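Local coordinates for protein probable glutamine synthetase (Pseudomonas aeruginosa, PDB 4HPP) that is a probable member of the glutamine synthetase family that binds a magnesium ion and glutamic acid in its catalytic domain, at residues R8-V13 / N73-V78; Y91-L96 / R201-R206; L277-A282 / D396-D401; V349-R354 / C405-K410. One frame throughout, in Å; residues are numbered along the deposited sequence.

Contact 1 (R8-V13 / N73-V78)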
loop_
_atom_site.group_PDB
_atom_site.type_symbol
_atom_site.label_atom_id
_atom_site.label_comp_id
_atom_site.label_asym_id
_atom_site.label_seq_id
_atom_site.Cartn_x
_atom_site.Cartn_y
_atom_site.Cartn_z
ATOM N N ARG A 8 -9.111 5.673 -30.105
ATOM C CA ARG A 8 -10.323 4.918 -29.936
ATOM C C ARG A 8 -10.348 3.929 -31.083
ATOM O O ARG A 8 -10.266 4.348 -32.255
ATOM C CB ARG A 8 -11.542 5.838 -29.978
ATOM C CG ARG A 8 -12.880 5.091 -30.058
ATOM C CD ARG A 8 -13.987 6.117 -30.082
ATOM N NE ARG A 8 -15.346 5.598 -29.975
ATOM C CZ ARG A 8 -16.190 5.903 -28.983
ATOM N NH1 ARG A 8 -15.795 6.693 -27.993
ATOM N NH2 ARG A 8 -17.443 5.422 -28.976
ATOM N N LEU A 9 -10.443 2.633 -30.737
ATOM C CA LEU A 9 -10.572 1.536 -31.715
ATOM C C LEU A 9 -12.044 1.120 -31.934
ATOM O O LEU A 9 -12.840 1.070 -31.002
ATOM C CB LEU A 9 -9.690 0.354 -31.322
ATOM C CG LEU A 9 -8.232 0.842 -31.059
ATOM C CD1 LEU A 9 -7.350 -0.249 -30.419
ATOM C CD2 LEU A 9 -7.505 1.406 -32.309
ATOM N N VAL A 10 -12.414 0.857 -33.183
ATOM C CA VAL A 10 -13.720 0.344 -33.454
ATOM C C VAL A 10 -13.567 -1.112 -33.866
ATOM O O VAL A 10 -12.740 -1.415 -34.719
ATOM C CB VAL A 10 -14.415 1.166 -34.575
ATOM C CG1 VAL A 10 -15.726 0.502 -34.918
ATOM C CG2 VAL A 10 -14.679 2.575 -34.073
ATOM N N SER A 11 -14.335 -2.010 -33.262
ATOM C CA SER A 11 -14.338 -3.378 -33.733
ATOM C C SER A 11 -15.470 -3.726 -34.697
ATOM O O SER A 11 -16.568 -3.247 -34.559
ATOM C CB SER A 11 -14.364 -4.344 -32.550
ATOM O OG SER A 11 -13.061 -4.599 -32.040
ATOM N N PHE A 12 -15.174 -4.548 -35.703
ATOM C CA PHE A 12 -16.179 -5.289 -36.463
ATOM C C PHE A 12 -16.215 -6.730 -35.869
ATOM O O PHE A 12 -15.183 -7.421 -35.796
ATOM C CB PHE A 12 -15.828 -5.382 -37.969
ATOM C CG PHE A 12 -15.658 -4.066 -38.668
ATOM C CD1 PHE A 12 -16.253 -2.880 -38.175
ATOM C CD2 PHE A 12 -14.919 -3.987 -39.858
ATOM C CE1 PHE A 12 -16.097 -1.669 -38.840
ATOM C CE2 PHE A 12 -14.762 -2.745 -40.540
ATOM C CZ PHE A 12 -15.337 -1.597 -40.010
ATOM N N VAL A 13 -17.409 -7.159 -35.459
ATOM C CA VAL A 13 -17.618 -8.469 -34.879
ATOM C C VAL A 13 -18.557 -9.392 -35.638
ATOM O O VAL A 13 -19.433 -8.952 -36.397
ATOM C CB VAL A 13 -18.104 -8.356 -33.436
ATOM C CG1 VAL A 13 -17.121 -7.541 -32.632
ATOM C CG2 VAL A 13 -19.483 -7.727 -33.355
ATOM N N ASN A 73 -26.277 -0.087 -38.834
ATOM C CA ASN A 73 -27.402 0.095 -37.895
ATOM C C ASN A 73 -27.293 -0.632 -36.544
ATOM O O ASN A 73 -28.085 -0.388 -35.654
ATOM C CB ASN A 73 -28.767 -0.145 -38.588
ATOM C CG ASN A 73 -29.073 0.907 -39.663
ATOM O OD1 ASN A 73 -28.921 2.127 -39.457
ATOM N ND2 ASN A 73 -29.501 0.440 -40.815
ATOM N N SER A 74 -26.296 -1.493 -36.392
ATOM C CA SER A 74 -26.140 -2.337 -35.219
ATOM C C SER A 74 -25.072 -1.794 -34.265
ATOM O O SER A 74 -24.774 -2.446 -33.275
ATOM C CB SER A 74 -25.660 -3.680 -35.667
ATOM O OG SER A 74 -24.372 -3.509 -36.242
ATOM N N ARG A 75 -24.494 -0.627 -34.578
ATOM C CA ARG A 75 -23.437 -0.060 -33.771
ATOM C C ARG A 75 -23.723 0.037 -32.256
ATOM O O ARG A 75 -24.770 0.519 -31.837
ATOM C CB ARG A 75 -23.022 1.300 -34.319
ATOM C CG ARG A 75 -21.837 1.895 -33.556
ATOM C CD ARG A 75 -20.959 2.702 -34.479
ATOM N NE ARG A 75 -19.838 3.264 -33.788
ATOM C CZ ARG A 75 -19.225 4.365 -34.184
ATOM N NH1 ARG A 75 -19.629 4.957 -35.296
ATOM N NH2 ARG A 75 -18.214 4.867 -33.476
ATOM N N VAL A 76 -22.770 -0.441 -31.451
ATOM C CA VAL A 76 -22.818 -0.279 -30.002
ATOM C C VAL A 76 -21.735 0.674 -29.535
ATOM O O VAL A 76 -20.589 0.531 -29.931
ATOM C CB VAL A 76 -22.701 -1.648 -29.283
ATOM C CG1 VAL A 76 -22.602 -1.477 -27.765
ATOM C CG2 VAL A 76 -23.966 -2.426 -29.586
ATOM N N ARG A 77 -22.107 1.646 -28.707
ATOM C CA ARG A 77 -21.185 2.660 -28.229
ATOM C C ARG A 77 -21.413 2.767 -26.748
ATOM O O ARG A 77 -22.435 3.320 -26.345
ATOM C CB ARG A 77 -21.530 4.061 -28.811
ATOM C CG ARG A 77 -21.243 4.422 -30.274
ATOM C CD ARG A 77 -20.639 5.833 -30.203
ATOM N NE ARG A 77 -21.179 6.892 -31.091
ATOM C CZ ARG A 77 -20.693 8.152 -31.196
ATOM N NH1 ARG A 77 -19.630 8.568 -30.485
ATOM N NH2 ARG A 77 -21.272 9.027 -32.023
ATOM N N VAL A 78 -20.484 2.278 -25.930
ATOM C CA VAL A 78 -20.543 2.540 -24.479
ATOM C C VAL A 78 -19.341 3.412 -24.208
ATOM O O VAL A 78 -18.188 2.940 -24.259
ATOM C CB VAL A 78 -20.413 1.257 -23.606
ATOM C CG1 VAL A 78 -20.434 1.595 -22.111
ATOM C CG2 VAL A 78 -21.411 0.132 -24.035
#

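Contact 2 (Y91-L96 / R201-R206)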
loop_
_atom_site.group_PDB
_atom_site.type_symbol
_atom_site.label_atom_id
_atom_site.label_comp_id
_atom_site.label_asym_id
_atom_site.label_seq_id
_atom_site.Cartn_x
_atom_site.Cartn_y
_atom_site.Cartn_z
ATOM N N TYR A 91 -18.179 -1.012 -31.276
ATOM C CA TYR A 91 -18.116 -2.078 -32.304
ATOM C C TYR A 91 -19.454 -2.176 -33.013
ATOM O O TYR A 91 -20.456 -1.699 -32.494
ATOM C CB TYR A 91 -17.774 -3.479 -31.670
ATOM C CG TYR A 91 -18.879 -3.951 -30.771
ATOM C CD1 TYR A 91 -19.985 -4.634 -31.272
ATOM C CD2 TYR A 91 -18.835 -3.694 -29.410
ATOM C CE1 TYR A 91 -21.016 -5.074 -30.409
ATOM C CE2 TYR A 91 -19.835 -4.138 -28.544
ATOM C CZ TYR A 91 -20.942 -4.806 -29.049
ATOM O OH TYR A 91 -21.952 -5.179 -28.172
ATOM N N LEU A 92 -19.438 -2.810 -34.179
ATOM C CA LEU A 92 -20.584 -3.044 -35.045
ATOM C C LEU A 92 -20.660 -4.534 -35.442
ATOM O O LEU A 92 -19.625 -5.175 -35.728
ATOM C CB LEU A 92 -20.420 -2.258 -36.356
ATOM C CG LEU A 92 -20.335 -0.747 -36.357
ATOM C CD1 LEU A 92 -18.912 -0.291 -36.128
ATOM C CD2 LEU A 92 -20.834 -0.176 -37.676
ATOM N N HIS A 93 -21.883 -5.065 -35.493
ATOM C CA HIS A 93 -22.136 -6.405 -35.964
ATOM C C HIS A 93 -22.063 -6.382 -37.457
ATOM O O HIS A 93 -22.447 -5.384 -38.098
ATOM C CB HIS A 93 -23.491 -6.887 -35.529
ATOM C CG HIS A 93 -23.701 -6.815 -34.058
ATOM N ND1 HIS A 93 -23.597 -7.905 -33.256
ATOM C CD2 HIS A 93 -24.029 -5.726 -33.226
ATOM C CE1 HIS A 93 -23.826 -7.528 -31.960
ATOM N NE2 HIS A 93 -24.091 -6.192 -31.943
ATOM N N GLY A 94 -21.561 -7.475 -38.029
ATOM C CA GLY A 94 -21.361 -7.530 -39.438
ATOM C C GLY A 94 -21.868 -8.851 -39.953
ATOM O O GLY A 94 -22.051 -9.825 -39.180
ATOM N N ASN A 95 -22.109 -8.877 -41.261
ATOM C CA ASN A 95 -22.398 -10.122 -41.952
ATOM C C ASN A 95 -21.140 -10.539 -42.760
ATOM O O ASN A 95 -20.408 -9.664 -43.242
ATOM C CB ASN A 95 -23.612 -9.970 -42.876
ATOM C CG ASN A 95 -24.766 -9.178 -42.261
ATOM O OD1 ASN A 95 -25.139 -9.359 -41.098
ATOM N ND2 ASN A 95 -25.354 -8.293 -43.063
ATOM N N LEU A 96 -20.901 -11.855 -42.874
ATOM C CA LEU A 96 -19.829 -12.461 -43.681
ATOM C C LEU A 96 -20.247 -12.712 -45.120
ATOM O O LEU A 96 -21.313 -13.294 -45.389
ATOM C CB LEU A 96 -19.405 -13.792 -43.067
ATOM C CG LEU A 96 -18.761 -13.747 -41.683
ATOM C CD1 LEU A 96 -18.500 -15.148 -41.144
ATOM C CD2 LEU A 96 -17.435 -13.014 -41.737
ATOM N N ARG A 201 -29.130 -7.729 -29.717
ATOM C CA ARG A 201 -29.306 -7.371 -28.288
ATOM C C ARG A 201 -28.773 -8.505 -27.380
ATOM O O ARG A 201 -27.997 -8.253 -26.440
ATOM C CB ARG A 201 -30.753 -7.002 -28.002
ATOM C CG ARG A 201 -31.061 -6.415 -26.645
ATOM C CD ARG A 201 -32.377 -5.645 -26.741
ATOM N NE ARG A 201 -32.176 -4.394 -27.502
ATOM C CZ ARG A 201 -33.048 -3.390 -27.674
ATOM N NH1 ARG A 201 -34.253 -3.401 -27.157
ATOM N NH2 ARG A 201 -32.672 -2.348 -28.380
ATOM N N ALA A 202 -29.113 -9.743 -27.712
ATOM C CA ALA A 202 -28.664 -10.837 -26.888
ATOM C C ALA A 202 -27.134 -10.768 -26.855
ATOM O O ALA A 202 -26.543 -10.773 -25.792
ATOM C CB ALA A 202 -29.163 -12.137 -27.442
ATOM N N VAL A 203 -26.486 -10.563 -28.002
ATOM C CA VAL A 203 -25.001 -10.511 -28.019
ATOM C C VAL A 203 -24.492 -9.300 -27.200
ATOM O O VAL A 203 -23.637 -9.458 -26.307
ATOM C CB VAL A 203 -24.415 -10.470 -29.460
ATOM C CG1 VAL A 203 -22.919 -10.112 -29.448
ATOM C CG2 VAL A 203 -24.677 -11.775 -30.189
ATOM N N ASN A 204 -25.033 -8.116 -27.497
ATOM C CA ASN A 204 -24.723 -6.908 -26.753
ATOM C C ASN A 204 -24.877 -7.054 -25.249
ATOM O O ASN A 204 -23.984 -6.650 -24.482
ATOM C CB ASN A 204 -25.652 -5.783 -27.160
ATOM C CG ASN A 204 -25.449 -5.328 -28.573
ATOM O OD1 ASN A 204 -24.399 -5.497 -29.159
ATOM N ND2 ASN A 204 -26.471 -4.731 -29.123
ATOM N N VAL A 205 -25.996 -7.610 -24.806
ATOM C CA VAL A 205 -26.149 -7.867 -23.350
ATOM C C VAL A 205 -24.999 -8.728 -22.774
ATOM O O VAL A 205 -24.551 -8.480 -21.643
ATOM C CB VAL A 205 -27.515 -8.487 -22.966
ATOM C CG1 VAL A 205 -27.485 -9.016 -21.561
ATOM C CG2 VAL A 205 -28.649 -7.474 -23.126
ATOM N N ARG A 206 -24.496 -9.700 -23.541
ATOM C CA ARG A 206 -23.439 -10.547 -23.010
ATOM C C ARG A 206 -22.078 -9.845 -23.005
ATOM O O ARG A 206 -21.255 -9.989 -22.025
ATOM C CB ARG A 206 -23.340 -11.805 -23.844
ATOM C CG ARG A 206 -24.559 -12.675 -23.712
ATOM C CD ARG A 206 -24.814 -13.432 -25.012
ATOM N NE ARG A 206 -26.018 -14.251 -24.876
ATOM C CZ ARG A 206 -26.222 -15.431 -25.474
ATOM N NH1 ARG A 206 -25.254 -15.930 -26.249
ATOM N NH2 ARG A 206 -27.396 -16.094 -25.292
#

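Contact 3 (L277-A282 / D396-D401)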
loop_
_atom_site.group_PDB
_atom_site.type_symbol
_atom_site.label_atom_id
_atom_site.label_comp_id
_atom_site.label_asym_id
_atom_site.label_seq_id
_atom_site.Cartn_x
_atom_site.Cartn_y
_atom_site.Cartn_z
ATOM N N LEU A 277 -34.036 -28.821 -32.211
ATOM C CA LEU A 277 -33.731 -27.425 -31.919
ATOM C C LEU A 277 -32.747 -27.382 -30.772
ATOM O O LEU A 277 -32.024 -26.384 -30.600
ATOM C CB LEU A 277 -34.957 -26.644 -31.539
ATOM C CG LEU A 277 -35.970 -26.317 -32.615
ATOM C CD1 LEU A 277 -37.182 -25.612 -31.982
ATOM C CD2 LEU A 277 -35.313 -25.507 -33.700
ATOM N N CYS A 278 -32.716 -28.476 -30.010
ATOM C CA CYS A 278 -31.816 -28.556 -28.900
ATOM C C CYS A 278 -30.341 -28.530 -29.299
ATOM O O CYS A 278 -29.508 -28.017 -28.551
ATOM C CB CYS A 278 -32.165 -29.749 -28.028
ATOM S SG CYS A 278 -33.745 -29.442 -27.196
ATOM N N ALA A 279 -30.044 -29.046 -30.485
ATOM C CA ALA A 279 -28.691 -29.087 -30.989
ATOM C C ALA A 279 -28.262 -27.664 -31.278
ATOM O O ALA A 279 -27.061 -27.367 -31.298
ATOM C CB ALA A 279 -28.588 -29.944 -32.257
ATOM N N LEU A 280 -29.241 -26.790 -31.506
ATOM C CA LEU A 280 -28.954 -25.393 -31.879
ATOM C C LEU A 280 -29.303 -24.394 -30.762
ATOM O O LEU A 280 -28.844 -23.253 -30.804
ATOM C CB LEU A 280 -29.634 -24.988 -33.212
ATOM C CG LEU A 280 -29.464 -25.885 -34.467
ATOM C CD1 LEU A 280 -30.753 -26.044 -35.247
ATOM C CD2 LEU A 280 -28.352 -25.476 -35.401
ATOM N N THR A 281 -30.095 -24.790 -29.762
ATOM C CA THR A 281 -30.410 -23.860 -28.651
ATOM C C THR A 281 -29.833 -24.315 -27.300
ATOM O O THR A 281 -29.858 -23.555 -26.322
ATOM C CB THR A 281 -31.910 -23.669 -28.480
ATOM O OG1 THR A 281 -32.443 -24.875 -27.932
ATOM C CG2 THR A 281 -32.613 -23.351 -29.816
ATOM N N ALA A 282 -29.363 -25.566 -27.227
ATOM C CA ALA A 282 -28.534 -26.040 -26.096
ATOM C C ALA A 282 -27.327 -26.783 -26.681
ATOM O O ALA A 282 -27.217 -27.991 -26.519
ATOM C CB ALA A 282 -29.340 -26.939 -25.158
ATOM N N ASP A 396 -27.620 -36.298 -33.389
ATOM C CA ASP A 396 -28.435 -37.341 -34.010
ATOM C C ASP A 396 -29.760 -36.711 -34.417
ATOM O O ASP A 396 -30.072 -36.699 -35.598
ATOM C CB ASP A 396 -28.655 -38.566 -33.095
ATOM C CG ASP A 396 -27.350 -39.206 -32.647
ATOM O OD1 ASP A 396 -26.313 -38.998 -33.317
ATOM O OD2 ASP A 396 -27.350 -39.898 -31.612
ATOM N N CYS A 397 -30.495 -36.130 -33.461
ATOM C CA CYS A 397 -31.850 -35.632 -33.748
ATOM C C CYS A 397 -31.917 -34.651 -34.878
ATOM O O CYS A 397 -32.869 -34.662 -35.641
ATOM C CB CYS A 397 -32.479 -34.957 -32.547
ATOM S SG CYS A 397 -32.701 -35.947 -31.062
ATOM N N LEU A 398 -30.935 -33.764 -34.951
ATOM C CA LEU A 398 -30.881 -32.720 -35.979
ATOM C C LEU A 398 -30.674 -33.331 -37.357
ATOM O O LEU A 398 -31.196 -32.841 -38.379
ATOM C CB LEU A 398 -29.679 -31.821 -35.724
ATOM C CG LEU A 398 -29.633 -30.340 -36.124
ATOM C CD1 LEU A 398 -28.185 -30.007 -36.417
ATOM C CD2 LEU A 398 -30.581 -29.838 -37.218
ATOM N N GLN A 399 -29.852 -34.376 -37.393
ATOM C CA GLN A 399 -29.543 -35.030 -38.651
ATOM C C GLN A 399 -30.828 -35.729 -39.208
ATOM O O GLN A 399 -31.055 -35.708 -40.428
ATOM C CB GLN A 399 -28.319 -35.959 -38.479
ATOM C CG GLN A 399 -26.961 -35.246 -38.352
ATOM C CD GLN A 399 -25.851 -36.131 -37.735
ATOM O OE1 GLN A 399 -24.776 -35.649 -37.350
ATOM N NE2 GLN A 399 -26.116 -37.428 -37.637
ATOM N N ARG A 400 -31.679 -36.248 -38.290
ATOM C CA ARG A 400 -32.920 -37.041 -38.561
ATOM C C ARG A 400 -34.159 -36.244 -38.990
ATOM O O ARG A 400 -35.171 -36.823 -39.420
ATOM C CB ARG A 400 -33.320 -37.810 -37.306
ATOM C CG ARG A 400 -32.421 -38.959 -36.895
ATOM C CD ARG A 400 -33.199 -39.810 -35.920
ATOM N NE ARG A 400 -32.347 -40.494 -34.948
ATOM C CZ ARG A 400 -32.162 -40.098 -33.684
ATOM N NH1 ARG A 400 -32.755 -38.998 -33.208
ATOM N NH2 ARG A 400 -31.375 -40.805 -32.883
ATOM N N ASP A 401 -34.062 -34.926 -38.841
ATOM C CA ASP A 401 -35.149 -33.986 -39.008
ATOM C C ASP A 401 -34.862 -33.290 -40.325
ATOM O O ASP A 401 -34.476 -32.110 -40.354
ATOM C CB ASP A 401 -35.122 -32.977 -37.835
ATOM C CG ASP A 401 -36.420 -32.155 -37.682
ATOM O OD1 ASP A 401 -36.808 -31.877 -36.513
ATOM O OD2 ASP A 401 -37.035 -31.766 -38.697
#

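Contact 4 (V349-R354 / C405-K410)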
loop_
_atom_site.group_PDB
_atom_site.type_symbol
_atom_site.label_atom_id
_atom_site.label_comp_id
_atom_site.label_asym_id
_atom_site.label_seq_id
_atom_site.Cartn_x
_atom_site.Cartn_y
_atom_site.Cartn_z
ATOM N N VAL A 349 -35.391 -21.449 -34.111
ATOM C CA VAL A 349 -36.688 -21.540 -33.453
ATOM C C VAL A 349 -37.766 -21.013 -34.400
ATOM O O VAL A 349 -38.815 -21.656 -34.601
ATOM C CB VAL A 349 -36.705 -20.761 -32.098
ATOM C CG1 VAL A 349 -38.130 -20.586 -31.546
ATOM C CG2 VAL A 349 -35.762 -21.416 -31.089
ATOM N N LEU A 350 -37.494 -19.865 -35.006
ATOM C CA LEU A 350 -38.487 -19.221 -35.860
ATOM C C LEU A 350 -38.740 -20.116 -37.058
ATOM O O LEU A 350 -39.839 -20.086 -37.625
ATOM C CB LEU A 350 -38.032 -17.837 -36.306
ATOM C CG LEU A 350 -38.261 -16.520 -35.520
ATOM C CD1 LEU A 350 -37.489 -15.372 -36.202
ATOM C CD2 LEU A 350 -39.734 -16.144 -35.440
ATOM N N ILE A 351 -37.736 -20.938 -37.412
ATOM C CA ILE A 351 -37.846 -21.862 -38.555
ATOM C C ILE A 351 -38.918 -22.904 -38.254
ATOM O O ILE A 351 -39.922 -22.995 -38.983
ATOM C CB ILE A 351 -36.498 -22.548 -38.951
ATOM C CG1 ILE A 351 -35.688 -21.657 -39.904
ATOM C CG2 ILE A 351 -36.758 -23.817 -39.740
ATOM C CD1 ILE A 351 -34.220 -21.980 -39.964
ATOM N N ALA A 352 -38.709 -23.659 -37.169
ATOM C CA ALA A 352 -39.588 -24.769 -36.843
ATOM C C ALA A 352 -41.001 -24.261 -36.643
ATOM O O ALA A 352 -41.953 -24.941 -37.012
ATOM C CB ALA A 352 -39.104 -25.511 -35.612
ATOM N N GLY A 353 -41.116 -23.063 -36.072
ATOM C CA GLY A 353 -42.386 -22.349 -35.941
ATOM C C GLY A 353 -42.988 -22.123 -37.305
ATOM O O GLY A 353 -44.160 -22.468 -37.535
ATOM N N ARG A 354 -42.188 -21.565 -38.214
ATOM C CA ARG A 354 -42.619 -21.354 -39.612
ATOM C C ARG A 354 -43.151 -22.661 -40.182
ATOM O O ARG A 354 -44.270 -22.711 -40.641
ATOM C CB ARG A 354 -41.480 -20.832 -40.514
ATOM C CG ARG A 354 -41.825 -19.660 -41.446
ATOM C CD ARG A 354 -40.936 -19.577 -42.711
ATOM N NE ARG A 354 -39.533 -20.050 -42.588
ATOM C CZ ARG A 354 -38.990 -21.086 -43.249
ATOM N NH1 ARG A 354 -39.729 -21.780 -44.091
ATOM N NH2 ARG A 354 -37.708 -21.446 -43.070
ATOM N N CYS A 405 -33.495 -29.384 -41.337
ATOM C CA CYS A 405 -32.208 -29.298 -41.986
ATOM C C CYS A 405 -32.348 -28.630 -43.300
ATOM O O CYS A 405 -31.512 -27.808 -43.681
ATOM C CB CYS A 405 -31.607 -30.667 -42.222
ATOM S SG CYS A 405 -31.088 -31.331 -40.661
ATOM N N ALA A 406 -33.403 -28.970 -44.007
ATOM C CA ALA A 406 -33.574 -28.444 -45.337
ATOM C C ALA A 406 -33.710 -26.916 -45.342
ATOM O O ALA A 406 -33.444 -26.300 -46.365
ATOM C CB ALA A 406 -34.771 -29.091 -46.019
ATOM N N GLU A 407 -34.123 -26.289 -44.233
ATOM C CA GLU A 407 -34.270 -24.814 -44.253
ATOM C C GLU A 407 -32.920 -24.126 -43.969
ATOM O O GLU A 407 -32.742 -22.905 -44.181
ATOM C CB GLU A 407 -35.320 -24.318 -43.259
ATOM C CG GLU A 407 -36.714 -24.888 -43.351
ATOM C CD GLU A 407 -37.399 -24.686 -44.675
ATOM O OE1 GLU A 407 -37.730 -23.519 -45.088
ATOM O OE2 GLU A 407 -37.640 -25.758 -45.274
ATOM N N LEU A 408 -31.973 -24.923 -43.493
ATOM C CA LEU A 408 -30.655 -24.395 -43.174
ATOM C C LEU A 408 -29.871 -24.452 -44.455
ATOM O O LEU A 408 -30.004 -25.428 -45.191
ATOM C CB LEU A 408 -29.995 -25.227 -42.076
ATOM C CG LEU A 408 -30.740 -25.314 -40.731
ATOM C CD1 LEU A 408 -29.965 -26.145 -39.712
ATOM C CD2 LEU A 408 -31.070 -23.932 -40.165
ATOM N N PRO A 409 -29.145 -23.364 -44.792
ATOM C CA PRO A 409 -28.149 -23.396 -45.870
ATOM C C PRO A 409 -27.218 -24.563 -45.641
ATOM O O PRO A 409 -26.633 -24.694 -44.571
ATOM C CB PRO A 409 -27.380 -22.087 -45.677
ATOM C CG PRO A 409 -28.149 -21.308 -44.646
ATOM C CD PRO A 409 -29.473 -21.978 -44.444
ATOM N N LYS A 410 -27.058 -25.403 -46.643
ATOM C CA LYS A 410 -26.328 -26.652 -46.438
ATOM C C LYS A 410 -24.902 -26.501 -45.881
ATOM O O LYS A 410 -24.518 -27.252 -44.995
ATOM C CB LYS A 410 -26.376 -27.537 -47.696
ATOM C CG LYS A 410 -26.601 -28.999 -47.349
ATOM C CD LYS A 410 -25.655 -29.916 -48.104
ATOM C CE LYS A 410 -25.261 -31.099 -47.239
ATOM N NZ LYS A 410 -24.377 -32.000 -48.041
#

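Contact 1 (R8-V13 / N73-V78)
R8 sets its NH2 against the CD methylene of R77, the R8 NH2 to R77 CD distance being 3.4 Å and the approach oblique to the R8 guanidinium. The two side chains cross at about a right angle, and their guanidinium planes stand 87° apart, so the groups do not stack; R8 NH2 lies at the edge of the R77 group, near its plane, 4.1 Å from R77 NH1. E79 OE2 forms salt bridges to both R8 NH2 and R77 NH1, which probably balances their charges. A second carboxylate does the same one step along: D90 OD2 pairs with R8 NE and with R75 NH2, and R8 NE and R75 NH2 sit 4.6 Å apart. The extended chain of R8, with CG turned opposite the backbone N (chi1 170°), carries its guanidinium to both acids, whereas R77 is bent at chi2 and chi3. The apolar share is small: V10 CG2 rests 4.3 Å from R75 NH2, obliquely to that guanidinium.

Backbones stay well separated here, V10 CA and R77 CA being 9.4 Å apart, since strand 89-97 runs between strands 9-15 and 66-78 in the mixed sheet of the N-terminal domain. The arginines and V10 thus reach across that middle strand, which contributes D90, while L31 of helix 31-35 packs on V10 and R75.

Contact 2 (Y91-L96 / R201-R206)
Strand 91-96 and helix 201-206 run obliquely, nearer antiparallel than parallel, at 141°, with their axes 10.7 Å apart at the closest, a spacing that side chains must fill. Two of these, Y91 and H93, alternate with L92 on the strand, point at the helix and converge on a single atom, the amide oxygen of N204. Y91 OH donates to N204 OD1 over 2.7 Å, and H93 NE2 gives its proton to the same N204 OD1 over 2.9 Å, with a moderately bent N-H...O angle of 149°. The donors arrive from opposite faces of the amide, each tilted out of its plane, so the oxygen is gripped from both sides. On the histidine side the bond lies in the ring plane, at the edge. With chi1 66° the Y91 CG lies between the backbone N and the carbonyl carbon, which carries the hydroxyl to N204. The same histidine edge also touches V203, H93 CE1 lying 3.7 Å from V203 CG1, the two side chains coming from opposite directions.

All four residues are buried, and V76 of strand 66-78 packs on both Y91 and N204. The arrangement is that of a helix laid against one face of a beta sheet, here joining the N-terminal domain of a glutamine synthetase to its catalytic domain.

Contact 3 (L277-A282 / D396-D401)
L398 reaches from its helix to the end of helix 261-281, and from CB outward it meets first A279 and then L280. L398 CB lies 4.1 Å from the methyl CB of A279, the start of a run of contacts with that one small side chain. One bond further on, L398 CG is 4.0 Å from A279 CB, the closest approach between the two segments. The chain then forks: L398 CD1 stays beside the alanine, 4.2 Å from A279 CB, while L398 CD2 turns to L280 and stops 4.3 Å from L280 CD1. Having CG opposite the backbone N (chi1 -151°) lets the leucine stand out across the gap and lay CB, CG and CD1 along the alanine methyl while CD2 goes on to L280.

The contact is purely apolar and the backbones come close, consistent with the small alanine: A279 CA and L398 CA are 6.5 Å apart. The polar ends around it are taken up by others: the carbonyl O of A279 accepts a hydrogen bond from Y416 OH, and D401, the N-cap of the helix that follows, bonds through OD1 to H273 ND1.

Helix 410-427 closes one flank, L413 and L417 packing on L398 and Y416 on L280. Helix 342-358 lies against L280 as well, through L344 and A348, so the end of helix 261-281 is wedged among three other helices of the catalytic domain.

Contact 4 (V349-R354 / C405-K410)
R354 and E407 form a salt bridge, and I351, about one turn earlier on the helix of R354, packs against the same loop. In the ionic part, R354 meets one carboxylate oxygen with both terminal nitrogens: R354 NH1 lies 2.8 Å from E407 OE1 and R354 NH2 lies 2.9 Å from the same E407 OE1. The oxygen sits in the guanidinium plane, at its edge, which makes this a forked, end-on grip of a single atom, and both bonds are bent, with N-H...O angles of 147° and 143°. The two groups are not coplanar; NH2 approaches OE1 on the anti side, whereas NH1 comes from above the carboxylate plane. E407 folds back to offer that oxygen, its chain bent at chi2 (-59°). The arginine is shared, since its NE is bound by E115 OE2 in a further salt bridge; E115 and E407 probably balance the charge of this buried group, which also lies close to R118.

The apolar part belongs to I351, whose two branches divide the work. I351 CG2 lies against the stem of the glutamate, 3.8 Å from E407 CG, and I351 CD1 reaches the next residue, 3.7 Å from L408 CD2.

E407 and L408 close a type I turn, C405 to L408, in the loop that leads from helix 402-405 into helix 410-427. Helix 342-358 faces this turn, with helix 108-121 alongside it, supplying E115 to R354 and I351, and helix 261-281 packing on V349 and A352.

The four contacts fall into two pairs. Contacts 1 and 2 have centres 9 Å apart and share the N-terminal sheet: strand 89-97 pairs with both strands of contact 1, and the V76 N to Y91 O distance of 2.8 Å fits a backbone hydrogen bond. Contacts 3 and 4, with centres 11 Å apart, lie among the helices and a connecting loop of the catalytic domain and alternate along the chain; T281 CG2 and V349 CG2 pack at 3.9 Å. Between the pairs, contacts 2 and 3 approach to about 8 Å at nearest atoms. None of the segments contributes a residue to the magnesium site (E133, E180, E187) or the glutamic acid pocket; they join parts of the fold.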